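Local structure of CG8862 (Drosophila melanogaster, 3ISM) at residues Glu55-Ala59 / Glu60-Lys64; Asn217-Pro220 / Ile221-Gln225. The protein is endonuclease G, a mitochondrial magnesium-dependent nuclease of the DNA/RNA non-specific endonuclease family that probably cuts both DNA and RNA. All coordinates share one frame; numbering follows the deposited sequence.

Contact 1: Glu55-Ala59 / Glu60-Lys64; sequences EHLTA and ESVAK
Thr58 meets Ser61 where the chain leaves a strand and enters a short helical turn. Polar contacts come first. Thr58 sits at the N-cap, and its OG1 accepts a bond from Ser61 N at 3.2 Å with an N-H...O angle of 149°. What makes this possible is the Thr58 torsion: at chi1 57° OG1 lies between its own backbone N and carbonyl carbon, turned to the start of the turn. The Thr58 carbonyl oxygen helps less, taking weak, strongly bent bonds from Ser61 N and from Val62 N. Ser61 OG lies 3.1 Å from Thr58 N.

A water ties the same two hydroxyls to the strand. It donates to His56 O at 2.9 Å, lies 3.0 Å from Ser61 OG and also bonds Thr58 OG1, so it bridges the His56 carbonyl and the two hydroxyls.

The apolar part is small. Leu57 and Val62 cross at about a right angle, with Leu57 CB 3.9 Å from Val62 CG1, while both Val62 methyls pack against Thr58 O.

Around the bend, strand 49-57 pairs with strand 153-161, where His56 bonds Asn153 and stacks on Tyr155. Helix 136-146 lies against the apolar side, its Val144 touching Leu57 and its Arg145 touching Val62.

Contact 2: Asn217-Pro220 / Ile221-Gln225; sequences NDTP and ISVFQ
The Phe224 ring receives the Thr219 methyl obliquely: Thr219 CG2 stands 3.7 Å from Phe224 CE2, and the two side chains cross at about a right angle. One face of the ring carries a methyl of the preceding residue, Val223 CG2, 3.7 Å above the plane and over the ring centre. Val223 has two deposited conformers, so that placement describes one of them. Pro220 O also comes obliquely to the ring, 4.0 Å from Phe224 CD2. With Thr219 CG2 anti to the backbone N (chi1 -58° for OG1), the methyl swings forward to Phe224, while OG1 turns back to a weak bond with Ser216 O.

Val223 N donates to Pro220 O at 3.3 Å with an N-H...O angle of 156°, reaching it from well above the carbonyl plane. In the same conformer Val223 CG1 lies 3.9 Å from Pro220 CD, extending the apolar patch to the proline ring.

Phe224 also packs on Met210, Pro211 and Ile215; an alanine here would probably leave the Thr219 methyl without its aromatic partner and open a gap beside strand 203-211.

Two further bonds of the same three-residue span follow, Phe224 N to Ile221 O at 2.9 Å and Gln225 N to Ser222 O. Successive bonds of this kind are the signature of a 3-10 helix, here a short surface turn entered through Pro220.

In the fold
Following the chain from the N terminus, strand 49-57 of the large mixed sheet runs into contact 1, which closes the tight bend into helix 59-62. The chain then passes through the strand bearing His101, the predicted proton acceptor, and through helix 136-146, before returning to the sheet and leaving strand 203-211 for contact 2. That contact closes a 3-10 turn on the way to helix 228-235. The two local turns come in series, neither nesting nor crossing, and their nearest atoms are about 13 Å apart. Helix 136-146, which carries Glu141, a magnesium-binding residue without its ion here, joins them: contact 1 packs on its C-terminal half, contact 2 through Ile221 on Thr139, Leu140 and His143.

Contact 1: Glu55-Ala59 / Glu60-Lys64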
ATOM      1  N   GLU B  55      -1.438  -6.501 -21.251  1.00 26.80           N
ATOM      2  CA  GLU B  55      -2.055  -6.551 -22.582  1.00 26.38           C
ATOM      3  C   GLU B  55      -1.011  -6.953 -23.603  1.00 26.05           C
ATOM      4  O   GLU B  55       0.163  -6.623 -23.464  1.00 25.08           O
ATOM      5  CB  GLU B  55      -2.641  -5.191 -22.966  1.00 25.71           C
ATOM      6  CG  GLU B  55      -3.794  -4.670 -22.063  1.00 26.34           C
ATOM      7  CD  GLU B  55      -4.119  -3.188 -22.335  1.00 26.83           C
ATOM      8  OE1 GLU B  55      -3.224  -2.334 -22.154  1.00 27.00           O
ATOM      9  OE2 GLU B  55      -5.264  -2.873 -22.728  1.00 25.82           O
ATOM     10  N   HIS B  56      -1.450  -7.684 -24.622  1.00 26.10           N
ATOM     11  CA  HIS B  56      -0.620  -7.986 -25.762  1.00 25.99           C
ATOM     12  C   HIS B  56      -1.373  -7.485 -26.987  1.00 26.26           C
ATOM     13  O   HIS B  56      -2.403  -8.041 -27.353  1.00 26.40           O
ATOM     14  CB  HIS B  56      -0.320  -9.493 -25.852  1.00 25.57           C
ATOM     15  CG  HIS B  56       0.061  -9.953 -27.231  1.00 24.71           C
ATOM     16  ND1 HIS B  56      -0.542 -11.027 -27.847  1.00 24.82           N
ATOM     17  CD2 HIS B  56       0.961  -9.467 -28.121  1.00 22.96           C
ATOM     18  CE1 HIS B  56      -0.027 -11.188 -29.057  1.00 24.07           C
ATOM     19  NE2 HIS B  56       0.884 -10.250 -29.250  1.00 24.63           N
ATOM     20  N   LEU B  57      -0.850  -6.426 -27.599  1.00 26.38           N
ATOM     21  CA  LEU B  57      -1.511  -5.752 -28.708  1.00 26.23           C
ATOM     22  C   LEU B  57      -0.860  -6.098 -30.042  1.00 26.16           C
ATOM     23  O   LEU B  57       0.376  -6.219 -30.147  1.00 25.74           O
ATOM     24  CB  LEU B  57      -1.488  -4.226 -28.523  1.00 26.13           C
ATOM     25  CG  LEU B  57      -1.719  -3.622 -27.130  1.00 27.37           C
ATOM     26  CD1 LEU B  57      -1.681  -2.085 -27.233  1.00 27.86           C
ATOM     27  CD2 LEU B  57      -3.029  -4.092 -26.478  1.00 26.57           C
ATOM     28  N   THR B  58      -1.717  -6.268 -31.047  1.00 25.38           N
ATOM     29  CA  THR B  58      -1.305  -6.342 -32.425  1.00 25.67           C
ATOM     30  C   THR B  58      -2.064  -5.259 -33.209  1.00 25.55           C
ATOM     31  O   THR B  58      -3.003  -4.636 -32.687  1.00 25.41           O
ATOM     32  CB  THR B  58      -1.618  -7.728 -33.036  1.00 26.11           C
ATOM     33  OG1 THR B  58      -3.017  -7.995 -32.902  1.00 26.49           O
ATOM     34  CG2 THR B  58      -0.824  -8.835 -32.326  1.00 25.61           C
ATOM     35  N   ALA B  59      -1.642  -5.027 -34.446  1.00 25.14           N
ATOM     36  CA  ALA B  59      -2.337  -4.117 -35.351  1.00 25.03           C
ATOM     37  C   ALA B  59      -3.796  -4.559 -35.509  1.00 25.19           C
ATOM     38  O   ALA B  59      -4.698  -3.720 -35.570  1.00 24.63           O
ATOM     39  CB  ALA B  59      -1.642  -4.079 -36.736  1.00 24.18           C
ATOM     40  N   GLU B  60      -4.020  -5.872 -35.584  1.00 25.21           N
ATOM     41  CA  GLU B  60      -5.371  -6.382 -35.742  1.00 25.77           C
ATOM     42  C   GLU B  60      -6.248  -6.066 -34.530  1.00 25.99           C
ATOM     43  O   GLU B  60      -7.406  -5.684 -34.689  1.00 26.47           O
ATOM     44  CB  GLU B  60      -5.389  -7.881 -36.010  1.00 25.65           C
ATOM     45  CG  GLU B  60      -6.794  -8.374 -36.318  1.00 27.58           C
ATOM     46  CD  GLU B  60      -6.877  -9.826 -36.735  1.00 29.52           C
ATOM     47  OE1 GLU B  60      -6.021 -10.641 -36.319  1.00 31.31           O
ATOM     48  OE2 GLU B  60      -7.824 -10.150 -37.476  1.00 31.62           O
ATOM     49  N   SER B  61      -5.699  -6.223 -33.330  1.00 25.92           N
ATOM     50  CA  SER B  61      -6.501  -6.106 -32.124  1.00 26.58           C
ATOM     51  C   SER B  61      -6.789  -4.661 -31.671  1.00 26.98           C
ATOM     52  O   SER B  61      -7.616  -4.441 -30.786  1.00 27.77           O
ATOM     53  CB  SER B  61      -5.905  -6.957 -30.994  1.00 26.38           C
ATOM     54  OG  SER B  61      -4.794  -6.338 -30.380  1.00 26.72           O
ATOM     55  N   VAL B  62      -6.107  -3.684 -32.267  1.00 27.63           N
ATOM     56  CA  VAL B  62      -6.309  -2.277 -31.920  1.00 28.04           C
ATOM     57  C   VAL B  62      -6.956  -1.548 -33.100  1.00 29.14           C
ATOM     58  O   VAL B  62      -7.232  -0.345 -33.024  1.00 28.86           O
ATOM     59  CB  VAL B  62      -4.979  -1.569 -31.555  1.00 28.37           C
ATOM     60  CG1 VAL B  62      -4.257  -2.305 -30.410  1.00 26.83           C
ATOM     61  CG2 VAL B  62      -4.078  -1.399 -32.819  1.00 27.41           C
ATOM     62  N   ALA B  63      -7.194  -2.285 -34.184  1.00 29.72           N
ATOM     63  CA  ALA B  63      -7.799  -1.718 -35.378  1.00 31.31           C
ATOM     64  C   ALA B  63      -9.285  -1.434 -35.157  1.00 32.43           C
ATOM     65  O   ALA B  63      -9.994  -2.243 -34.544  1.00 32.32           O
ATOM     66  CB  ALA B  63      -7.608  -2.649 -36.587  1.00 30.48           C
ATOM     67  N   LYS B  64      -9.746  -0.290 -35.669  1.00 33.77           N
ATOM     68  CA  LYS B  64     -11.161   0.066 -35.589  1.00 34.96           C
ATOM     69  C   LYS B  64     -12.011  -0.972 -36.297  1.00 35.29           C
ATOM     70  O   LYS B  64     -11.781  -1.308 -37.453  1.00 35.28           O
ATOM     71  CB  LYS B  64     -11.430   1.475 -36.125  1.00 35.13           C
ATOM     72  CG  LYS B  64     -11.128   2.563 -35.097  1.00 36.46           C
ATOM     73  CD  LYS B  64     -11.637   3.917 -35.555  1.00 39.86           C
ATOM     74  CE  LYS B  64     -11.082   5.046 -34.695  1.00 41.05           C
ATOM     75  NZ  LYS B  64     -11.476   6.372 -35.259  1.00 42.91           N
TER
HETATM   76  O   HOH W   1      -3.442  -8.996 -29.858  1.00 31.83           O

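Contact 2: Asn217-Pro220 / Ile221-Gln225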
ATOM      1  N   ASN B 217      -1.770  20.217 -22.328  1.00 34.31           N
ATOM      2  CA  ASN B 217      -1.996  19.537 -23.614  1.00 35.33           C
ATOM      3  C   ASN B 217      -0.809  19.637 -24.589  1.00 35.66           C
ATOM      4  O   ASN B 217      -0.731  18.886 -25.563  1.00 35.95           O
ATOM      5  CB  ASN B 217      -3.252  20.091 -24.318  1.00 35.21           C
ATOM      6  CG  ASN B 217      -4.556  19.641 -23.668  1.00 36.35           C
ATOM      7  OD1 ASN B 217      -4.588  18.715 -22.846  1.00 35.31           O
ATOM      8  ND2 ASN B 217      -5.650  20.304 -24.043  1.00 36.72           N
ATOM      9  N   ASP B 218       0.102  20.573 -24.349  1.00 35.72           N
ATOM     10  CA  ASP B 218       1.268  20.688 -25.223  1.00 35.91           C
ATOM     11  C   ASP B 218       2.472  19.887 -24.738  1.00 35.54           C
ATOM     12  O   ASP B 218       3.503  19.870 -25.405  1.00 35.61           O
ATOM     13  CB  ASP B 218       1.630  22.155 -25.501  1.00 36.51           C
ATOM     14  CG  ASP B 218       1.928  22.947 -24.242  1.00 38.05           C
ATOM     15  OD1 ASP B 218       1.759  22.410 -23.133  1.00 40.20           O
ATOM     16  OD2 ASP B 218       2.340  24.127 -24.361  1.00 41.30           O
ATOM     17  N   THR B 219       2.330  19.222 -23.589  1.00 34.54           N
ATOM     18  CA  THR B 219       3.410  18.430 -23.015  1.00 34.23           C
ATOM     19  C   THR B 219       3.583  17.098 -23.757  1.00 33.93           C
ATOM     20  O   THR B 219       2.669  16.268 -23.762  1.00 34.08           O
ATOM     21  CB  THR B 219       3.176  18.150 -21.516  1.00 34.45           C
ATOM     22  OG1 THR B 219       3.059  19.382 -20.794  1.00 34.04           O
ATOM     23  CG2 THR B 219       4.333  17.375 -20.942  1.00 35.06           C
ATOM     24  N   PRO B 220       4.759  16.887 -24.386  1.00 33.31           N
ATOM     25  CA  PRO B 220       4.950  15.635 -25.101  1.00 33.13           C
ATOM     26  C   PRO B 220       5.131  14.491 -24.104  1.00 32.78           C
ATOM     27  O   PRO B 220       5.683  14.702 -23.018  1.00 32.54           O
ATOM     28  CB  PRO B 220       6.241  15.860 -25.904  1.00 33.13           C
ATOM     29  CG  PRO B 220       6.652  17.274 -25.655  1.00 33.39           C
ATOM     30  CD  PRO B 220       5.956  17.741 -24.428  1.00 33.27           C
ATOM     31  N   ILE B 221       4.664  13.298 -24.464  1.00 32.49           N
ATOM     32  CA  ILE B 221       4.726  12.155 -23.550  1.00 32.72           C
ATOM     33  C   ILE B 221       6.164  11.722 -23.276  1.00 32.46           C
ATOM     34  O   ILE B 221       6.436  11.092 -22.261  1.00 32.65           O
ATOM     35  CB  ILE B 221       3.911  10.948 -24.059  1.00 33.17           C
ATOM     36  CG1 ILE B 221       4.495  10.452 -25.386  1.00 33.60           C
ATOM     37  CG2 ILE B 221       2.420  11.311 -24.154  1.00 32.83           C
ATOM     38  CD1 ILE B 221       3.893   9.171 -25.884  1.00 35.72           C
ATOM     39  N   SER B 222       7.074  12.081 -24.178  1.00 31.84           N
ATOM     40  CA  SER B 222       8.497  11.774 -24.046  1.00 31.34           C
ATOM     41  C   SER B 222       9.105  12.286 -22.742  1.00 30.69           C
ATOM     42  O   SER B 222      10.011  11.664 -22.202  1.00 30.80           O
ATOM     43  CB  SER B 222       9.273  12.331 -25.249  1.00 31.02           C
ATOM     44  OG  SER B 222       9.301  13.747 -25.233  1.00 31.11           O
ATOM     45  N   VAL B 223       8.582  13.404 -22.239  1.00 30.50           N
ATOM     46  CA  VAL B 223       9.082  13.975 -20.984  0.50 30.35           C
ATOM     47  C   VAL B 223       8.769  13.091 -19.773  1.00 30.28           C
ATOM     48  O   VAL B 223       9.403  13.227 -18.714  1.00 30.37           O
ATOM     49  CB  VAL B 223       8.578  15.427 -20.735  0.50 30.43           C
ATOM     50  CG1 VAL B 223       8.628  16.251 -22.018  0.50 30.71           C
ATOM     51  CG2 VAL B 223       7.179  15.435 -20.129  0.50 29.98           C
ATOM     52  N   PHE B 224       7.841  12.154 -19.937  1.00 30.02           N
ATOM     53  CA  PHE B 224       7.438  11.275 -18.849  1.00 29.78           C
ATOM     54  C   PHE B 224       8.161   9.931 -18.839  1.00 29.99           C
ATOM     55  O   PHE B 224       7.837   9.057 -18.047  1.00 29.80           O
ATOM     56  CB  PHE B 224       5.936  11.078 -18.884  1.00 29.30           C
ATOM     57  CG  PHE B 224       5.172  12.335 -18.647  1.00 28.64           C
ATOM     58  CD1 PHE B 224       5.183  12.941 -17.393  1.00 28.71           C
ATOM     59  CD2 PHE B 224       4.446  12.921 -19.675  1.00 27.58           C
ATOM     60  CE1 PHE B 224       4.480  14.118 -17.173  1.00 30.04           C
ATOM     61  CE2 PHE B 224       3.733  14.087 -19.471  1.00 28.14           C
ATOM     62  CZ  PHE B 224       3.750  14.695 -18.218  1.00 29.88           C
ATOM     63  N   GLN B 225       9.145   9.786 -19.720  1.00 30.38           N
ATOM     64  CA  GLN B 225       9.960   8.577 -19.782  1.00 30.80           C
ATOM     65  C   GLN B 225      10.862   8.463 -18.545  1.00 30.57           C
ATOM     66  O   GLN B 225      11.478   9.440 -18.139  1.00 30.82           O
ATOM     67  CB  GLN B 225      10.776   8.545 -21.083  1.00 30.86           C
ATOM     68  CG  GLN B 225       9.995   7.989 -22.276  1.00 31.23           C
ATOM     69  CD  GLN B 225      10.747   8.078 -23.608  1.00 32.15           C
ATOM     70  OE1 GLN B 225      11.363   9.091 -23.924  1.00 32.98           O
ATOM     71  NE2 GLN B 225      10.672   7.006 -24.402  1.00 35.56           N
TER